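Local atomic coordinates of iron binding protein FbpA (Mannheimia haemolytica, PDB entry 1SI1), a protein that binds ferric iron through tyrosine side chains and, as a periplasmic solute-binding protein, probably hands it on for uptake into the cell. Residues T57-R62 / N140-S145; H228-G233 / I292-I297; D53-V58 / G233-K238. All coordinates share one frame; numbering follows the deposited sequence.

In the fold
The three contacts follow two neighbouring antiparallel strands, 54-58 and 228-236, of the central sheet from the far end toward the iron. Interaction 3 is the strand pairing; it shares Thr57 and Val58 with interaction 1 and Gly233 with interaction 2, whose centres lie about 15 and 16 Å from its own. The centres of interactions 1 and 2 are about 9 Å apart, and the two touch: Asp59 N lies 2.8 Å from Ile231 O, and Ile60 N 2.9 Å from Asn230 OD1, both probable hydrogen bonds. Interaction 1 holds the iron ligand Tyr142. In interaction 2 the side chain of Asn230 is about 9 Å from the metal, and in interaction 3 that of Thr57 about 11 Å.

Interaction 1. Residues T57-R62 / N140-S145; sequences TVDISR and NSYNVS. With FE (Fe (III) ion), chain B.
Asp59 OD1 is gripped twice by Ser61, while the other carboxylate oxygen, OD2, faces Ser141 and Tyr142. Ser61 N gives a capping bond of 2.9 Å to Asp59 OD1 on its anti lone pair, and Ser61 OG reaches that oxygen from above the carboxylate plane. In one of its two conformers Ser141 OG lies 2.9 Å from Asp59 OD2, a weak, unsettled hydrogen bond whose proton has another acceptor within reach. That conformer also puts Ser141 CB 3.3 Å from Ser61 OG. Asp59 is thus the N-cap of helix 60-67, and its CG, anti to the backbone N (chi1 -163°), extends toward the start of helix 141-168. There OD2 meets the edge of the Tyr142 ring near its plane, 3.2 Å from CD1, with carboxylate and ring 31° apart. Tyr142 carries its OH to the ferric ion at 2.0 Å, and Tyr198 and Tyr199 supply two more phenolic oxygens, the tyrosine-rich iron site of this binding protein. One water bridges the segments beside the metal, donating to Tyr142 OH and accepting from Arg62 NH2. That same nitrogen bonds Val58 O at 2.9 Å, with the carbonyl oxygen in the guanidinium plane, which helps fix the arginine's rotation.

Interaction 2. Residues H228-G233 / I292-I297; sequences HKNISG and IKLEDI
Leu294 and Ile231 lie alongside each other, pointing opposite ways, Ile231 CG2 coming to 4.0 Å from Leu294 CG. CG2 can do this because it stands anti to its own carbonyl carbon, beside the backbone N, while CG1 takes the tighter place between N and carbonyl (chi1 54°). Both methyls of Leu294 close on Lys229 O, CD2 at 3.8 Å and CD1 at 3.9 Å. The side chains of Leu294 and Asn230 cross at about a right angle, with Leu294 CD1 4.1 Å from Asn230 OD1. That oxygen also takes Ile231 N at 2.8 Å, in the carbonyl plane, on a lone pair. One turn further along helix 294-310, Ile297 reaches His228 with its CD1, which sits at the edge of the imidazole, near the ring plane, 3.6 Å from CE1. The contact lays the first turn of that helix against strand 228-236 of the central sheet, with Ile60 touching Ile231, Leu294 and Ile297 as a third apolar partner. No hydrogen bond joins the two segments, so the helix start is held here by shape and apolar burial, while Asn230 OD1 is taken up by Ile231 N and by Ile60 N of helix 60-67.

Interaction 3. Residues D53-V58 / G233-K238; sequences DVLLTV and GVVIAK
Leu55 and Val235 bond each other twice: Leu55 N reaches Val235 O at 2.8 Å, almost straight at the hydrogen (177°), and Val235 N returns to Leu55 O at 2.9 Å. Thr57 and Gly233 form the next hydrogen-bonded pair, with Gly233 N 2.9 Å from Thr57 O. Toward the other end Ala237 N closes on Asp53 O, coming from above the carbonyl plane. In between, Val54 with Ile236 and Leu56 with Val234 are non-hydrogen-bonded pairs, and the shortest CA-H...O contact runs from Val234 CA to Leu55 O at 3.1 Å. This antiparallel pairing lies inside the mixed central sheet of the periplasmic binding-protein fold, where strand 54-58 also runs parallel to strand 3-8. On one face Val54, with chi1 175°, turns CG1 opposite its backbone N to meet Val234 CG1 at 3.8 Å and CG2 opposite its carbonyl carbon, 3.9 Å from Ile236 CD1; Leu56 CG joins against Val234 CG1. Ile250 of helix 243-253 packs over Val54, Val234 and Ile236. The opposite face carries Leu55, whose CG lies 4.1 Å from Ala237 CB, and Thr57; Ile66 of helix 60-67 touches both. Further out, Ser240 OG and Asn242 N hold Asp53 OD2, and Asn5 N holds OD1.

Interaction 1. Residues T57-R62 / N140-S145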
loop_
_atom_site.group_PDB
_atom_site.type_symbol
_atom_site.label_atom_id
_atom_site.label_comp_id
_atom_site.label_asym_id
_atom_site.label_seq_id
_atom_site.Cartn_x
_atom_site.Cartn_y
_atom_site.Cartn_z
ATOM N N THR A 57 1.903 -10.302 1.662
ATOM C CA THR A 57 2.536 -9.163 2.253
ATOM C C THR A 57 1.937 -7.869 1.749
ATOM O O THR A 57 0.951 -7.862 1.008
ATOM C CB THR A 57 4.059 -9.245 2.061
ATOM O OG1 THR A 57 4.706 -8.300 2.924
ATOM C CG2 THR A 57 4.480 -8.891 0.640
ATOM N N VAL A 58 2.498 -6.781 2.236
ATOM C CA VAL A 58 1.936 -5.471 2.045
ATOM C C VAL A 58 3.052 -4.560 1.602
ATOM O O VAL A 58 4.121 -4.592 2.181
ATOM C CB VAL A 58 1.322 -4.951 3.370
ATOM C CG1 VAL A 58 0.855 -3.532 3.218
ATOM C CG2 VAL A 58 0.169 -5.842 3.834
ATOM N N ASP A 59 2.752 -3.745 0.598
ATOM C CA ASP A 59 3.631 -2.729 0.014
ATOM C C ASP A 59 4.518 -3.331 -1.059
ATOM O O ASP A 59 5.108 -4.396 -0.878
ATOM C CB ASP A 59 4.476 -2.034 1.075
ATOM C CG ASP A 59 5.073 -0.733 0.587
ATOM O OD1 ASP A 59 6.047 -0.743 -0.194
ATOM O OD2 ASP A 59 4.629 0.363 0.948
ATOM N N ILE A 60 4.608 -2.646 -2.190
ATOM C CA ILE A 60 5.426 -3.126 -3.277
ATOM C C ILE A 60 6.884 -3.374 -2.843
ATOM O O ILE A 60 7.520 -4.287 -3.355
ATOM C CB ILE A 60 5.324 -2.177 -4.494
ATOM C CG1 ILE A 60 5.990 -2.792 -5.730
ATOM C CG2 ILE A 60 5.940 -0.820 -4.181
ATOM C CD1 ILE A 60 5.315 -4.055 -6.236
ATOM N N SER A 61 7.392 -2.608 -1.886
ATOM C CA SER A 61 8.743 -2.840 -1.394
ATOM C C SER A 61 8.913 -4.223 -0.772
ATOM O O SER A 61 9.970 -4.838 -0.934
ATOM C CB SER A 61 9.168 -1.754 -0.415
ATOM O OG SER A 61 8.439 -1.839 0.785
ATOM N N ARG A 62 7.895 -4.707 -0.061
ATOM C CA ARG A 62 7.981 -6.029 0.532
ATOM C C ARG A 62 7.788 -7.119 -0.506
ATOM O O ARG A 62 8.378 -8.199 -0.406
ATOM C CB ARG A 62 6.959 -6.184 1.644
ATOM C CG ARG A 62 7.189 -5.227 2.794
ATOM C CD ARG A 62 6.563 -5.662 4.095
ATOM N NE ARG A 62 6.801 -4.686 5.149
ATOM C CZ ARG A 62 6.129 -3.552 5.301
ATOM N NH1 ARG A 62 6.456 -2.736 6.305
ATOM N NH2 ARG A 62 5.134 -3.212 4.480
ATOM N N ASN A 140 10.804 5.983 4.185
ATOM C CA ASN A 140 9.738 5.019 4.394
ATOM C C ASN A 140 9.145 4.603 3.065
ATOM O O ASN A 140 8.989 5.424 2.167
ATOM C CB ASN A 140 8.640 5.580 5.279
ATOM C CG ASN A 140 7.526 4.590 5.470
ATOM O OD1 ASN A 140 7.631 3.668 6.279
ATOM N ND2 ASN A 140 6.487 4.737 4.689
ATOM N N SER A 141 8.821 3.324 2.941
ATOM C CA SER A 141 8.420 2.749 1.667
ATOM C C SER A 141 7.188 3.421 1.100
ATOM O O SER A 141 7.059 3.516 -0.113
ATOM C CB SER A 141 8.172 1.243 1.791
ATOM O OG SER A 141 7.014 0.977 2.564
ATOM N N TYR A 142 6.268 3.867 1.945
ATOM C CA TYR A 142 5.084 4.534 1.426
ATOM C C TYR A 142 5.478 5.771 0.635
ATOM O O TYR A 142 4.914 6.061 -0.423
ATOM C CB TYR A 142 4.133 4.946 2.537
ATOM C CG TYR A 142 3.667 3.873 3.470
ATOM C CD1 TYR A 142 3.635 2.538 3.099
ATOM C CD2 TYR A 142 3.224 4.218 4.725
ATOM C CE1 TYR A 142 3.189 1.565 3.998
ATOM C CE2 TYR A 142 2.748 3.260 5.611
ATOM C CZ TYR A 142 2.751 1.951 5.243
ATOM O OH TYR A 142 2.279 1.038 6.164
ATOM N N ASN A 143 6.443 6.506 1.164
ATOM C CA ASN A 143 6.921 7.692 0.471
ATOM C C ASN A 143 7.816 7.364 -0.708
ATOM O O ASN A 143 7.646 7.938 -1.766
ATOM C CB ASN A 143 7.659 8.609 1.428
ATOM C CG ASN A 143 6.750 9.286 2.400
ATOM O OD1 ASN A 143 5.578 9.520 2.116
ATOM N ND2 ASN A 143 7.294 9.643 3.556
ATOM N N VAL A 144 8.744 6.434 -0.553
ATOM C CA VAL A 144 9.671 6.112 -1.636
ATOM C C VAL A 144 8.873 5.662 -2.858
ATOM O O VAL A 144 9.156 6.042 -3.967
ATOM C CB VAL A 144 10.682 5.028 -1.229
ATOM C CG1 VAL A 144 11.555 4.633 -2.421
ATOM C CG2 VAL A 144 11.560 5.545 -0.101
ATOM N N SER A 145 7.838 4.868 -2.638
ATOM C CA SER A 145 7.013 4.362 -3.717
ATOM C C SER A 145 6.304 5.499 -4.436
ATOM O O SER A 145 6.194 5.487 -5.655
ATOM C CB SER A 145 5.976 3.380 -3.183
ATOM O OG SER A 145 6.580 2.227 -2.603
HETATM FE FE FE B . 0.489 0.897 7.043
HETATM O O HOH W 1 3.496 -1.357 5.803
#

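Interaction 2. Residues H228-G233 / I292-I297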
loop_
_atom_site.group_PDB
_atom_site.type_symbol
_atom_site.label_atom_id
_atom_site.label_comp_id
_atom_site.label_asym_id
_atom_site.label_seq_id
_atom_site.Cartn_x
_atom_site.Cartn_y
_atom_site.Cartn_z
ATOM N N HIS A 228 -1.913 8.236 -6.063
ATOM C CA HIS A 228 -0.955 7.142 -5.989
ATOM C C HIS A 228 -1.561 5.969 -5.225
ATOM O O HIS A 228 -2.132 6.159 -4.139
ATOM C CB HIS A 228 0.334 7.645 -5.304
ATOM C CG HIS A 228 1.291 6.562 -4.921
ATOM N ND1 HIS A 228 1.976 5.810 -5.841
ATOM C CD2 HIS A 228 1.693 6.123 -3.706
ATOM C CE1 HIS A 228 2.727 4.922 -5.212
ATOM N NE2 HIS A 228 2.568 5.086 -3.915
ATOM N N LYS A 229 -1.439 4.780 -5.807
ATOM C CA LYS A 229 -1.813 3.554 -5.127
ATOM C C LYS A 229 -0.622 2.640 -4.949
ATOM O O LYS A 229 0.226 2.481 -5.840
ATOM C CB LYS A 229 -2.911 2.814 -5.880
ATOM C CG LYS A 229 -4.315 3.385 -5.652
ATOM C CD LYS A 229 -5.397 2.528 -6.309
ATOM C CE LYS A 229 -6.776 2.806 -5.730
ATOM N NZ LYS A 229 -7.819 2.286 -6.646
ATOM N N ASN A 230 -0.568 2.031 -3.771
ATOM C CA ASN A 230 0.341 0.938 -3.486
ATOM C C ASN A 230 -0.538 -0.283 -3.246
ATOM O O ASN A 230 -1.762 -0.162 -3.267
ATOM C CB ASN A 230 1.205 1.275 -2.273
ATOM C CG ASN A 230 2.554 0.613 -2.310
ATOM O OD1 ASN A 230 2.674 -0.554 -2.652
ATOM N ND2 ASN A 230 3.580 1.355 -1.935
ATOM N N ILE A 231 0.061 -1.450 -3.023
ATOM C CA ILE A 231 -0.691 -2.694 -2.985
ATOM C C ILE A 231 -0.378 -3.520 -1.768
ATOM O O ILE A 231 0.655 -3.363 -1.151
ATOM C CB ILE A 231 -0.389 -3.562 -4.223
ATOM C CG1 ILE A 231 1.110 -3.805 -4.382
ATOM C CG2 ILE A 231 -0.939 -2.921 -5.458
ATOM C CD1 ILE A 231 1.447 -5.060 -5.175
ATOM N N SER A 232 -1.317 -4.401 -1.427
ATOM C CA SER A 232 -0.986 -5.629 -0.726
ATOM C C SER A 232 -1.098 -6.717 -1.755
ATOM O O SER A 232 -1.791 -6.563 -2.749
ATOM C CB SER A 232 -1.947 -5.906 0.417
ATOM O OG SER A 232 -3.145 -6.570 -0.006
ATOM N N GLY A 233 -0.411 -7.818 -1.544
ATOM C CA GLY A 233 -0.477 -8.868 -2.532
ATOM C C GLY A 233 0.084 -10.174 -2.074
ATOM O O GLY A 233 0.321 -10.379 -0.894
ATOM N N ILE A 292 -0.340 4.039 -13.415
ATOM C CA ILE A 292 1.035 3.541 -13.496
ATOM C C ILE A 292 1.098 2.084 -13.034
ATOM O O ILE A 292 0.430 1.697 -12.075
ATOM C CB ILE A 292 1.984 4.419 -12.636
ATOM C CG1 ILE A 292 3.455 4.036 -12.855
ATOM C CG2 ILE A 292 1.624 4.336 -11.145
ATOM C CD1 ILE A 292 4.430 4.956 -12.171
ATOM N N LYS A 293 1.906 1.284 -13.711
ATOM C CA LYS A 293 2.116 -0.090 -13.277
ATOM C C LYS A 293 2.959 -0.094 -12.032
ATOM O O LYS A 293 3.960 0.607 -11.928
ATOM C CB LYS A 293 2.809 -0.903 -14.360
ATOM C CG LYS A 293 1.974 -1.095 -15.606
ATOM C CD LYS A 293 2.574 -2.183 -16.490
ATOM C CE LYS A 293 1.900 -2.230 -17.847
ATOM N NZ LYS A 293 2.402 -1.167 -18.759
ATOM N N LEU A 294 2.574 -0.916 -11.083
ATOM C CA LEU A 294 3.350 -1.023 -9.863
ATOM C C LEU A 294 4.749 -1.558 -10.127
ATOM O O LEU A 294 5.674 -1.248 -9.398
ATOM C CB LEU A 294 2.622 -1.893 -8.844
ATOM C CG LEU A 294 1.771 -1.120 -7.830
ATOM C CD1 LEU A 294 2.644 -0.477 -6.768
ATOM C CD2 LEU A 294 0.915 -0.069 -8.524
ATOM N N GLU A 295 4.915 -2.343 -11.186
ATOM C CA GLU A 295 6.252 -2.798 -11.532
ATOM C C GLU A 295 7.144 -1.649 -12.001
ATOM O O GLU A 295 8.345 -1.712 -11.843
ATOM C CB GLU A 295 6.195 -3.928 -12.554
ATOM C CG GLU A 295 5.811 -3.497 -13.951
ATOM C CD GLU A 295 5.439 -4.681 -14.793
ATOM O OE1 GLU A 295 6.148 -4.963 -15.774
ATOM O OE2 GLU A 295 4.443 -5.332 -14.453
ATOM N N ASP A 296 6.556 -0.585 -12.542
ATOM C CA ASP A 296 7.328 0.607 -12.894
ATOM C C ASP A 296 7.669 1.459 -11.688
ATOM O O ASP A 296 8.713 2.109 -11.661
ATOM C CB ASP A 296 6.603 1.410 -13.964
ATOM C CG ASP A 296 6.609 0.701 -15.303
ATOM O OD1 ASP A 296 7.661 0.126 -15.657
ATOM O OD2 ASP A 296 5.613 0.635 -16.049
ATOM N N ILE A 297 6.820 1.435 -10.670
ATOM C CA ILE A 297 7.218 1.982 -9.388
ATOM C C ILE A 297 8.402 1.194 -8.828
ATOM O O ILE A 297 9.389 1.774 -8.395
ATOM C CB ILE A 297 6.012 1.986 -8.412
ATOM C CG1 ILE A 297 4.993 3.061 -8.849
ATOM C CG2 ILE A 297 6.468 2.192 -6.981
ATOM C CD1 ILE A 297 3.643 2.994 -8.163
#

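Interaction 3. Residues D53-V58 / G233-K238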
loop_
_atom_site.group_PDB
_atom_site.type_symbol
_atom_site.label_atom_id
_atom_site.label_comp_id
_atom_site.label_asym_id
_atom_site.label_seq_id
_atom_site.Cartn_x
_atom_site.Cartn_y
_atom_site.Cartn_z
ATOM N N ASP A 53 3.420 -21.867 1.066
ATOM C CA ASP A 53 2.738 -21.958 -0.219
ATOM C C ASP A 53 2.450 -20.572 -0.753
ATOM O O ASP A 53 2.809 -20.248 -1.883
ATOM C CB ASP A 53 1.417 -22.701 -0.067
ATOM C CG ASP A 53 1.612 -24.166 0.156
ATOM O OD1 ASP A 53 1.026 -24.705 1.112
ATOM O OD2 ASP A 53 2.331 -24.827 -0.596
ATOM N N VAL A 54 1.766 -19.773 0.053
ATOM C CA VAL A 54 1.405 -18.416 -0.338
ATOM C C VAL A 54 2.090 -17.461 0.621
ATOM O O VAL A 54 1.975 -17.611 1.824
ATOM C CB VAL A 54 -0.095 -18.195 -0.261
ATOM C CG1 VAL A 54 -0.452 -16.727 -0.560
ATOM C CG2 VAL A 54 -0.825 -19.135 -1.218
ATOM N N LEU A 55 2.789 -16.485 0.069
ATOM C CA LEU A 55 3.426 -15.418 0.812
ATOM C C LEU A 55 2.576 -14.186 0.617
ATOM O O LEU A 55 2.391 -13.717 -0.502
ATOM C CB LEU A 55 4.838 -15.200 0.302
ATOM C CG LEU A 55 5.682 -16.464 0.148
ATOM C CD1 LEU A 55 7.067 -16.064 -0.282
ATOM C CD2 LEU A 55 5.723 -17.249 1.443
ATOM N N LEU A 56 2.022 -13.696 1.705
ATOM C CA LEU A 56 1.119 -12.576 1.671
ATOM C C LEU A 56 1.766 -11.413 2.365
ATOM O O LEU A 56 2.184 -11.510 3.510
ATOM C CB LEU A 56 -0.180 -12.967 2.363
ATOM C CG LEU A 56 -1.352 -11.979 2.270
ATOM C CD1 LEU A 56 -2.695 -12.680 2.373
ATOM C CD2 LEU A 56 -1.251 -10.886 3.331
ATOM N N THR A 57 1.903 -10.302 1.662
ATOM C CA THR A 57 2.536 -9.163 2.253
ATOM C C THR A 57 1.937 -7.869 1.749
ATOM O O THR A 57 0.951 -7.862 1.008
ATOM C CB THR A 57 4.059 -9.245 2.061
ATOM O OG1 THR A 57 4.706 -8.300 2.924
ATOM C CG2 THR A 57 4.480 -8.891 0.640
ATOM N N VAL A 58 2.498 -6.781 2.236
ATOM C CA VAL A 58 1.936 -5.471 2.045
ATOM C C VAL A 58 3.052 -4.560 1.602
ATOM O O VAL A 58 4.121 -4.592 2.181
ATOM C CB VAL A 58 1.322 -4.951 3.370
ATOM C CG1 VAL A 58 0.855 -3.532 3.218
ATOM C CG2 VAL A 58 0.169 -5.842 3.834
ATOM N N GLY A 233 -0.411 -7.818 -1.544
ATOM C CA GLY A 233 -0.477 -8.868 -2.532
ATOM C C GLY A 233 0.084 -10.174 -2.074
ATOM O O GLY A 233 0.321 -10.379 -0.894
ATOM N N VAL A 234 0.300 -11.046 -3.047
ATOM C CA VAL A 234 0.684 -12.422 -2.794
ATOM C C VAL A 234 1.670 -12.916 -3.827
ATOM O O VAL A 234 1.718 -12.437 -4.946
ATOM C CB VAL A 234 -0.537 -13.382 -2.785
ATOM C CG1 VAL A 234 -1.365 -13.212 -1.518
ATOM C CG2 VAL A 234 -1.411 -13.195 -4.039
ATOM N N VAL A 235 2.437 -13.902 -3.405
ATOM C CA VAL A 235 3.426 -14.575 -4.207
ATOM C C VAL A 235 3.272 -16.041 -3.866
ATOM O O VAL A 235 3.020 -16.397 -2.718
ATOM C CB VAL A 235 4.827 -14.093 -3.830
ATOM C CG1 VAL A 235 5.915 -15.026 -4.362
ATOM C CG2 VAL A 235 5.059 -12.656 -4.324
ATOM N N ILE A 236 3.413 -16.897 -4.864
ATOM C CA ILE A 236 3.480 -18.328 -4.610
ATOM C C ILE A 236 4.938 -18.666 -4.358
ATOM O O ILE A 236 5.787 -18.367 -5.173
ATOM C CB ILE A 236 2.918 -19.110 -5.802
ATOM C CG1 ILE A 236 1.441 -18.758 -6.024
ATOM C CG2 ILE A 236 3.078 -20.605 -5.579
ATOM C CD1 ILE A 236 0.568 -18.865 -4.812
ATOM N N ALA A 237 5.227 -19.269 -3.213
ATOM C CA ALA A 237 6.594 -19.567 -2.820
ATOM C C ALA A 237 7.284 -20.515 -3.793
ATOM O O ALA A 237 6.661 -21.440 -4.328
ATOM C CB ALA A 237 6.617 -20.145 -1.432
ATOM N N LYS A 238 8.583 -20.298 -3.975
ATOM C CA LYS A 238 9.401 -21.108 -4.869
ATOM C C LYS A 238 9.227 -22.603 -4.639
ATOM O O LYS A 238 9.080 -23.358 -5.594
ATOM C CB LYS A 238 10.878 -20.741 -4.719
ATOM C CG LYS A 238 11.774 -21.418 -5.763
ATOM C CD LYS A 238 13.197 -20.889 -5.741
ATOM C CE LYS A 238 14.109 -21.754 -6.610
ATOM N NZ LYS A 238 15.456 -21.150 -6.828
#